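Local coordinates for 4-phosphoerythronate dehydrogenase (Lactobacillus jensenii, PDB 4PRK), which probably interconverts pyruvate and D-lactate with NAD as cofactor, as a D-lactate dehydrogenase of the D-isomer specific 2-hydroxyacid dehydrogenase family, at residues 150-155 against 202-207; 206-211 against 236-241; 258-263 against 293-298. All coordinates share one frame; numbering follows the deposited sequence.

Interaction 1 (150-155 against 202-207); sequences GLIGVG and ISLHTP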
# COMPACT_ATOMS: atom_id res chain seq x y z
N GLY A 150 -17.37 5.00 2.07
CA GLY A 150 -17.94 6.25 1.61
C GLY A 150 -17.62 7.35 2.56
O GLY A 150 -17.90 7.27 3.78
N LEU A 151 -16.97 8.35 2.04
CA LEU A 151 -16.52 9.48 2.84
C LEU A 151 -17.38 10.72 2.55
O LEU A 151 -17.52 11.08 1.39
CB LEU A 151 -15.05 9.80 2.52
CG LEU A 151 -14.01 8.69 2.66
CD1 LEU A 151 -12.65 9.35 2.43
CD2 LEU A 151 -14.03 8.12 4.04
N ILE A 152 -17.90 11.40 3.57
CA ILE A 152 -18.67 12.63 3.36
C ILE A 152 -17.79 13.78 3.77
O ILE A 152 -17.61 14.02 4.95
CB ILE A 152 -19.95 12.69 4.19
CG1 ILE A 152 -20.80 11.44 3.97
CG2 ILE A 152 -20.76 13.93 3.78
CD1 ILE A 152 -21.08 11.16 2.51
N GLY A 153 -17.19 14.45 2.81
CA GLY A 153 -16.02 15.28 3.12
C GLY A 153 -14.73 14.46 3.06
O GLY A 153 -14.74 13.25 3.29
N VAL A 154 -13.63 15.11 2.72
CA VAL A 154 -12.31 14.46 2.74
C VAL A 154 -11.37 15.20 3.71
O VAL A 154 -11.33 14.87 4.91
CB VAL A 154 -11.74 14.39 1.32
CG1 VAL A 154 -10.37 13.72 1.35
CG2 VAL A 154 -12.73 13.64 0.43
N GLY A 155 -10.69 16.25 3.24
CA GLY A 155 -9.72 16.94 4.09
C GLY A 155 -8.51 16.03 4.37
O GLY A 155 -8.40 14.88 3.84
N ILE A 202 -19.48 4.21 6.12
CA ILE A 202 -19.56 5.66 5.88
C ILE A 202 -18.79 6.35 6.97
O ILE A 202 -19.06 6.14 8.14
CB ILE A 202 -21.02 6.17 5.96
CG1 ILE A 202 -21.78 5.57 4.78
CG2 ILE A 202 -21.03 7.67 5.89
CD1 ILE A 202 -23.27 5.79 4.75
N SER A 203 -17.88 7.22 6.59
CA SER A 203 -17.15 7.96 7.56
C SER A 203 -17.23 9.42 7.27
O SER A 203 -17.07 9.81 6.11
CB SER A 203 -15.68 7.51 7.63
OG SER A 203 -14.99 8.31 8.58
N LEU A 204 -17.48 10.23 8.33
CA LEU A 204 -17.74 11.70 8.17
C LEU A 204 -16.52 12.60 8.36
O LEU A 204 -15.79 12.47 9.35
CB LEU A 204 -18.81 12.15 9.13
CG LEU A 204 -20.08 11.30 9.14
CD1 LEU A 204 -21.07 11.81 10.17
CD2 LEU A 204 -20.72 11.24 7.76
N HIS A 205 -16.34 13.55 7.44
CA HIS A 205 -15.17 14.42 7.45
C HIS A 205 -15.54 15.81 6.98
O HIS A 205 -14.84 16.41 6.21
CB HIS A 205 -14.06 13.78 6.63
CG HIS A 205 -13.68 12.44 7.16
ND1 HIS A 205 -12.98 12.29 8.34
CD2 HIS A 205 -14.04 11.19 6.78
CE1 HIS A 205 -12.89 11.01 8.63
NE2 HIS A 205 -13.52 10.32 7.70
N THR A 206 -16.65 16.32 7.52
CA THR A 206 -17.26 17.55 7.05
C THR A 206 -17.16 18.55 8.21
O THR A 206 -17.38 18.18 9.35
CB THR A 206 -18.74 17.32 6.64
OG1 THR A 206 -18.79 16.58 5.43
CG2 THR A 206 -19.48 18.61 6.41
N PRO A 207 -16.81 19.82 7.90
CA PRO A 207 -16.81 20.84 8.97
C PRO A 207 -18.21 21.07 9.45
O PRO A 207 -19.13 21.04 8.65
CB PRO A 207 -16.29 22.10 8.27
CG PRO A 207 -16.49 21.86 6.84
CD PRO A 207 -16.37 20.38 6.62
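Gly150, Leu151 and Ile152 run parallel to Ile202, Ser203 and Leu204 as adjacent strands of the Rossmann fold, at the point where the strand order switches direction and at whose C-terminal ends such folds usually bind the dinucleotide. The ladder is regular: Ser203 N donates to Gly150 O, and Ile152 N to Ser203 O. Beyond it Ile152 O is gripped twice, by His205 N at 2.8 Å and by Thr206 OG1 at 2.9 Å, from opposite faces of its carbonyl plane; the hydroxyl sits well above that plane, 61° out of it. On the face carrying Ile152 and Leu204, the two side chains lie side by side, CG1 of Ile152 being 3.8 Å from CD2 of Leu204, and Phe192 and Val195 of helix 192-198 also touch Ile152.

Gly153 opens a GxGxxG pattern consistent with the dinucleotide-binding turn of such folds. Its phi of 87° suits a glycine, and a beta carbon here would run into His205 O and Thr206 OG1.

His205 can be followed outward from its backbone. CB rests against two carbonyls, 3.4 Å from both Gly153 O and Val154 O. With CG beside the backbone N (chi1 -59°), the ring turns back along its own strand; CG remains near the same carbonyl oxygens, while CD2 reaches Leu151 CD2 at 4.1 Å. At the tip, a hydrogen bond ties the ring to the serine two residues earlier and limits its rotation: His205 NE2 lies 2.6 Å from Ser203 OG.

Interaction 2 (206-211 against 236-241); sequences TPLLKS and GELVDT
Leu208 meets Glu237 and Leu238 through its two methyl groups, in a contact made by van der Waals packing with no hydrogen bond between the segments. Its CG stands opposite the backbone N (chi1 175°), which carries the forked end across to the 3-10 turn 236-238. There the fork fits over the base of Glu237: CB of that residue is 3.8 Å from CD2 of Leu208 and 3.9 Å from its CD1.

The two side chains cross at about a right angle. Glu237 is not extended; a bend at chi2 (77°) folds the carboxylate back, bringing OE1 to 3.6 Å from Leu208 CD2, so the acid end lies alongside a methyl group. Leu238 approaches differently, sliding past Leu208 in the opposite direction, with its CD2 4.2 Å from Leu208 CD1. Its other branch reaches further back along the chain, where CD1 touches Thr206 O at 3.6 Å. With an alanine in place of Leu208 both methyl groups are gone, which is likely to leave the bent Glu237 chain freer to turn and one side of Leu238 less well packed.

The turn itself is closed by a bond from Val239 N to Gly236 O. Both segments lie in the connections that follow neighbouring parallel strands, 201-204 and 229-232. Between them, Thr212 OG1 bonds to Pro207 O and Leu209 N, while Asn214 and Ile216 bond to the backbones of Glu237 and Leu238, before Asp240 caps the start of helix 241-250 through Ala243 N.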
# COMPACT_ATOMS: atom_id res chain seq x y z
N THR A 206 -16.65 16.32 7.52
CA THR A 206 -17.26 17.55 7.05
C THR A 206 -17.16 18.55 8.21
O THR A 206 -17.38 18.18 9.35
CB THR A 206 -18.74 17.32 6.64
OG1 THR A 206 -18.79 16.58 5.43
CG2 THR A 206 -19.48 18.61 6.41
N PRO A 207 -16.81 19.82 7.90
CA PRO A 207 -16.81 20.84 8.97
C PRO A 207 -18.21 21.07 9.45
O PRO A 207 -19.13 21.04 8.65
CB PRO A 207 -16.29 22.10 8.27
CG PRO A 207 -16.49 21.86 6.84
CD PRO A 207 -16.37 20.38 6.62
N LEU A 208 -18.38 21.27 10.74
CA LEU A 208 -19.67 21.67 11.29
C LEU A 208 -19.89 23.11 10.99
O LEU A 208 -19.11 23.96 11.39
CB LEU A 208 -19.72 21.48 12.80
CG LEU A 208 -21.02 22.01 13.41
CD1 LEU A 208 -22.21 21.29 12.76
CD2 LEU A 208 -21.05 21.86 14.93
N LEU A 209 -20.96 23.39 10.28
CA LEU A 209 -21.38 24.73 9.94
C LEU A 209 -22.88 24.77 10.07
O LEU A 209 -23.52 23.73 10.23
CB LEU A 209 -21.02 25.01 8.48
CG LEU A 209 -19.56 24.83 8.05
CD1 LEU A 209 -19.57 24.44 6.58
CD2 LEU A 209 -18.74 26.10 8.28
N LYS A 210 -23.45 25.95 9.95
CA LYS A 210 -24.90 26.07 9.98
C LYS A 210 -25.50 25.12 8.95
O LYS A 210 -26.39 24.35 9.27
CB LYS A 210 -25.31 27.50 9.70
CG LYS A 210 -26.81 27.73 9.60
CD LYS A 210 -27.12 29.22 9.33
CE LYS A 210 -28.58 29.51 9.01
NZ LYS A 210 -28.68 30.73 8.16
N SER A 211 -24.99 25.13 7.73
CA SER A 211 -25.57 24.32 6.69
C SER A 211 -25.38 22.82 6.84
O SER A 211 -26.00 22.08 6.08
CB SER A 211 -24.99 24.71 5.36
OG SER A 211 -23.61 24.39 5.33
N GLY A 236 -20.04 15.83 16.46
CA GLY A 236 -21.30 15.19 16.83
C GLY A 236 -22.53 15.80 16.15
O GLY A 236 -23.46 15.10 15.76
N GLU A 237 -22.54 17.13 16.01
CA GLU A 237 -23.76 17.80 15.57
C GLU A 237 -24.07 17.57 14.09
O GLU A 237 -25.11 18.01 13.58
CB GLU A 237 -23.66 19.29 15.83
CG GLU A 237 -23.61 19.67 17.31
CD GLU A 237 -22.25 19.44 17.96
OE1 GLU A 237 -21.26 19.10 17.25
OE2 GLU A 237 -22.22 19.57 19.19
N LEU A 238 -23.18 16.86 13.40
CA LEU A 238 -23.44 16.48 12.04
C LEU A 238 -24.50 15.44 11.96
O LEU A 238 -25.10 15.28 10.93
CB LEU A 238 -22.20 15.89 11.39
CG LEU A 238 -21.01 16.81 11.25
CD1 LEU A 238 -19.88 15.95 10.71
CD2 LEU A 238 -21.35 17.97 10.34
N VAL A 239 -24.69 14.69 13.04
CA VAL A 239 -25.56 13.54 13.06
C VAL A 239 -26.71 13.78 14.03
O VAL A 239 -26.48 14.16 15.16
CB VAL A 239 -24.81 12.30 13.54
CG1 VAL A 239 -25.77 11.14 13.74
CG2 VAL A 239 -23.70 11.94 12.53
N ASP A 240 -27.93 13.55 13.56
CA ASP A 240 -29.13 13.60 14.41
C ASP A 240 -29.16 12.32 15.23
O ASP A 240 -29.60 11.28 14.73
CB ASP A 240 -30.40 13.67 13.51
CG ASP A 240 -31.72 13.71 14.32
OD1 ASP A 240 -31.86 13.13 15.42
OD2 ASP A 240 -32.65 14.32 13.80
N THR A 241 -28.78 12.42 16.49
CA THR A 241 -28.69 11.28 17.36
C THR A 241 -29.93 10.44 17.57
O THR A 241 -29.86 9.21 17.65
CB THR A 241 -28.24 11.71 18.73
OG1 THR A 241 -27.08 12.54 18.59
CG2 THR A 241 -27.94 10.46 19.60

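Interaction 3 (258-263 against 293-298); sequences LDTLAH and TPHSAY
Asp259 extends its carboxylate into the bend formed by Thr293, Ser296 and Ala297, where three donors take hold of it. With CG swung opposite the backbone N (chi1 -170°), the acid group points into this bend, and its oxygens divide the work. OD1 receives Ser296 N at 2.9 Å through its syn lone pair, and also the hydroxyl OG1 of Thr293, modelled so short that its exact length is doubtful. OD2 accepts Ala297 N at 2.8 Å, met from above the carboxylate plane, 38° out of it. Gripped through both oxygens, the carboxylate has little freedom to rotate. The Asp259 and Thr293 side chains meet at a slant, the threonine chi1 of 44° turning its hydroxyl onto OD1.

His295 sits on another flank. Its imidazole lies side by side with Thr260, both pointing the same way, CD2 being 3.6 Å from Thr260 OG1. That hydroxyl has its main partner in Glu264, which also touches the His295 side chain, as do Phe268 and Phe269; this neighbourhood is consistent with the histidine-glutamate pair of the active site in this family. Pro294, the centre of an inverse gamma turn, kinks the chain just before His295.

At the strand ends Thr293 N donates to Leu258 O at 3.1 Å, in the carbonyl plane, next to the pairing of parallel strands 255-258 and 290-292, the latter outermost in this chain's sheet. Helix 103-118 packs on Thr293, Ser296 and Ala297 through Met109 and Ile106, while Phe124 of a second subunit covers Pro294 and Ser296.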
# COMPACT_ATOMS: atom_id res chain seq x y z
N LEU A 258 -18.81 6.24 17.16
CA LEU A 258 -18.90 7.67 17.37
C LEU A 258 -17.79 8.06 18.28
O LEU A 258 -17.70 7.51 19.36
CB LEU A 258 -20.24 8.05 17.99
CG LEU A 258 -21.47 7.37 17.35
CD1 LEU A 258 -22.69 7.53 18.20
CD2 LEU A 258 -21.77 7.91 15.97
N ASP A 259 -16.97 9.02 17.88
CA ASP A 259 -15.97 9.59 18.83
C ASP A 259 -16.48 10.92 19.35
O ASP A 259 -15.80 11.58 20.13
CB ASP A 259 -14.66 9.83 18.11
CG ASP A 259 -13.53 10.18 19.07
OD1 ASP A 259 -13.34 9.41 20.05
OD2 ASP A 259 -12.84 11.21 18.83
N THR A 260 -17.66 11.33 18.88
CA THR A 260 -18.22 12.62 19.17
C THR A 260 -19.72 12.50 19.01
O THR A 260 -20.15 11.69 18.20
CB THR A 260 -17.73 13.67 18.20
OG1 THR A 260 -18.32 14.92 18.53
CG2 THR A 260 -18.10 13.29 16.72
N LEU A 261 -20.49 13.26 19.80
CA LEU A 261 -21.96 13.18 19.89
C LEU A 261 -22.50 14.57 20.16
O LEU A 261 -21.89 15.31 20.88
CB LEU A 261 -22.41 12.32 21.11
CG LEU A 261 -22.47 10.80 21.02
CD1 LEU A 261 -22.74 10.18 22.37
CD2 LEU A 261 -23.48 10.34 19.99
N ALA A 262 -23.64 14.90 19.61
CA ALA A 262 -24.34 16.14 19.94
C ALA A 262 -24.54 16.25 21.46
O ALA A 262 -24.88 15.26 22.12
CB ALA A 262 -25.70 16.19 19.24
N HIS A 263 -24.28 17.44 22.00
CA HIS A 263 -24.39 17.70 23.44
C HIS A 263 -23.33 17.05 24.29
O HIS A 263 -23.47 16.99 25.53
CB HIS A 263 -25.79 17.28 23.97
CG HIS A 263 -26.90 17.96 23.24
ND1 HIS A 263 -27.87 17.26 22.55
CD2 HIS A 263 -27.15 19.27 23.04
CE1 HIS A 263 -28.69 18.12 21.98
NE2 HIS A 263 -28.27 19.34 22.26
N THR A 293 -16.47 6.57 22.01
CA THR A 293 -15.29 7.01 22.68
C THR A 293 -15.41 8.50 22.97
O THR A 293 -16.13 9.22 22.25
CB THR A 293 -14.02 6.78 21.81
OG1 THR A 293 -14.27 7.16 20.45
CG2 THR A 293 -13.62 5.29 21.87
N PRO A 294 -14.73 8.97 24.01
CA PRO A 294 -14.86 10.34 24.46
C PRO A 294 -13.98 11.32 23.73
O PRO A 294 -13.05 11.85 24.32
CB PRO A 294 -14.42 10.25 25.94
CG PRO A 294 -13.53 9.08 26.00
CD PRO A 294 -13.76 8.23 24.81
N HIS A 295 -14.28 11.53 22.45
CA HIS A 295 -13.53 12.45 21.61
C HIS A 295 -12.02 12.23 21.80
O HIS A 295 -11.24 13.17 21.94
CB HIS A 295 -13.94 13.93 21.86
CG HIS A 295 -14.12 14.73 20.59
ND1 HIS A 295 -13.14 14.84 19.62
CD2 HIS A 295 -15.18 15.42 20.12
CE1 HIS A 295 -13.59 15.55 18.60
NE2 HIS A 295 -14.83 15.93 18.88
N SER A 296 -11.60 10.97 21.76
CA SER A 296 -10.21 10.68 21.90
C SER A 296 -9.55 10.24 20.58
O SER A 296 -8.42 9.65 20.59
CB SER A 296 -10.07 9.62 23.00
OG SER A 296 -10.76 8.37 22.69
N ALA A 297 -10.20 10.45 19.42
CA ALA A 297 -9.51 10.01 18.16
C ALA A 297 -8.11 10.68 18.07
O ALA A 297 -7.12 10.10 17.65
CB ALA A 297 -10.34 10.33 16.92
N TYR A 298 -8.02 11.92 18.52
CA TYR A 298 -6.75 12.65 18.45
C TYR A 298 -5.68 12.15 19.42
O TYR A 298 -4.52 12.54 19.29
CB TYR A 298 -6.99 14.16 18.76
CG TYR A 298 -7.07 14.34 20.28
CD1 TYR A 298 -8.26 14.11 20.97
CD2 TYR A 298 -5.94 14.66 21.02
CE1 TYR A 298 -8.31 14.23 22.35
CE2 TYR A 298 -5.98 14.75 22.40
CZ TYR A 298 -7.15 14.53 23.06
OH TYR A 298 -7.15 14.60 24.44

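In the fold
All three interactions lie at or just beyond the C-terminal ends of one parallel sheet's strands. Interactions 1 and 3 are buried, whereas interaction 2 is nearer the surface. Their chemistry differs accordingly: interaction 1 is mainly backbone pairing between central strands, interaction 2 apolar packing between loops, and interaction 3 a carboxylate held by backbone and hydroxyl donors beside this chain's outermost strand and a second subunit. Interactions 1 and 2 share Thr206 and Pro207 and touch where Leu204 packs on Val239. Interactions 2 and 3 meet through a weak bond between Gly236 N and Thr260 OG1; interactions 1 and 3 stay about 7 Å apart at their nearest atoms.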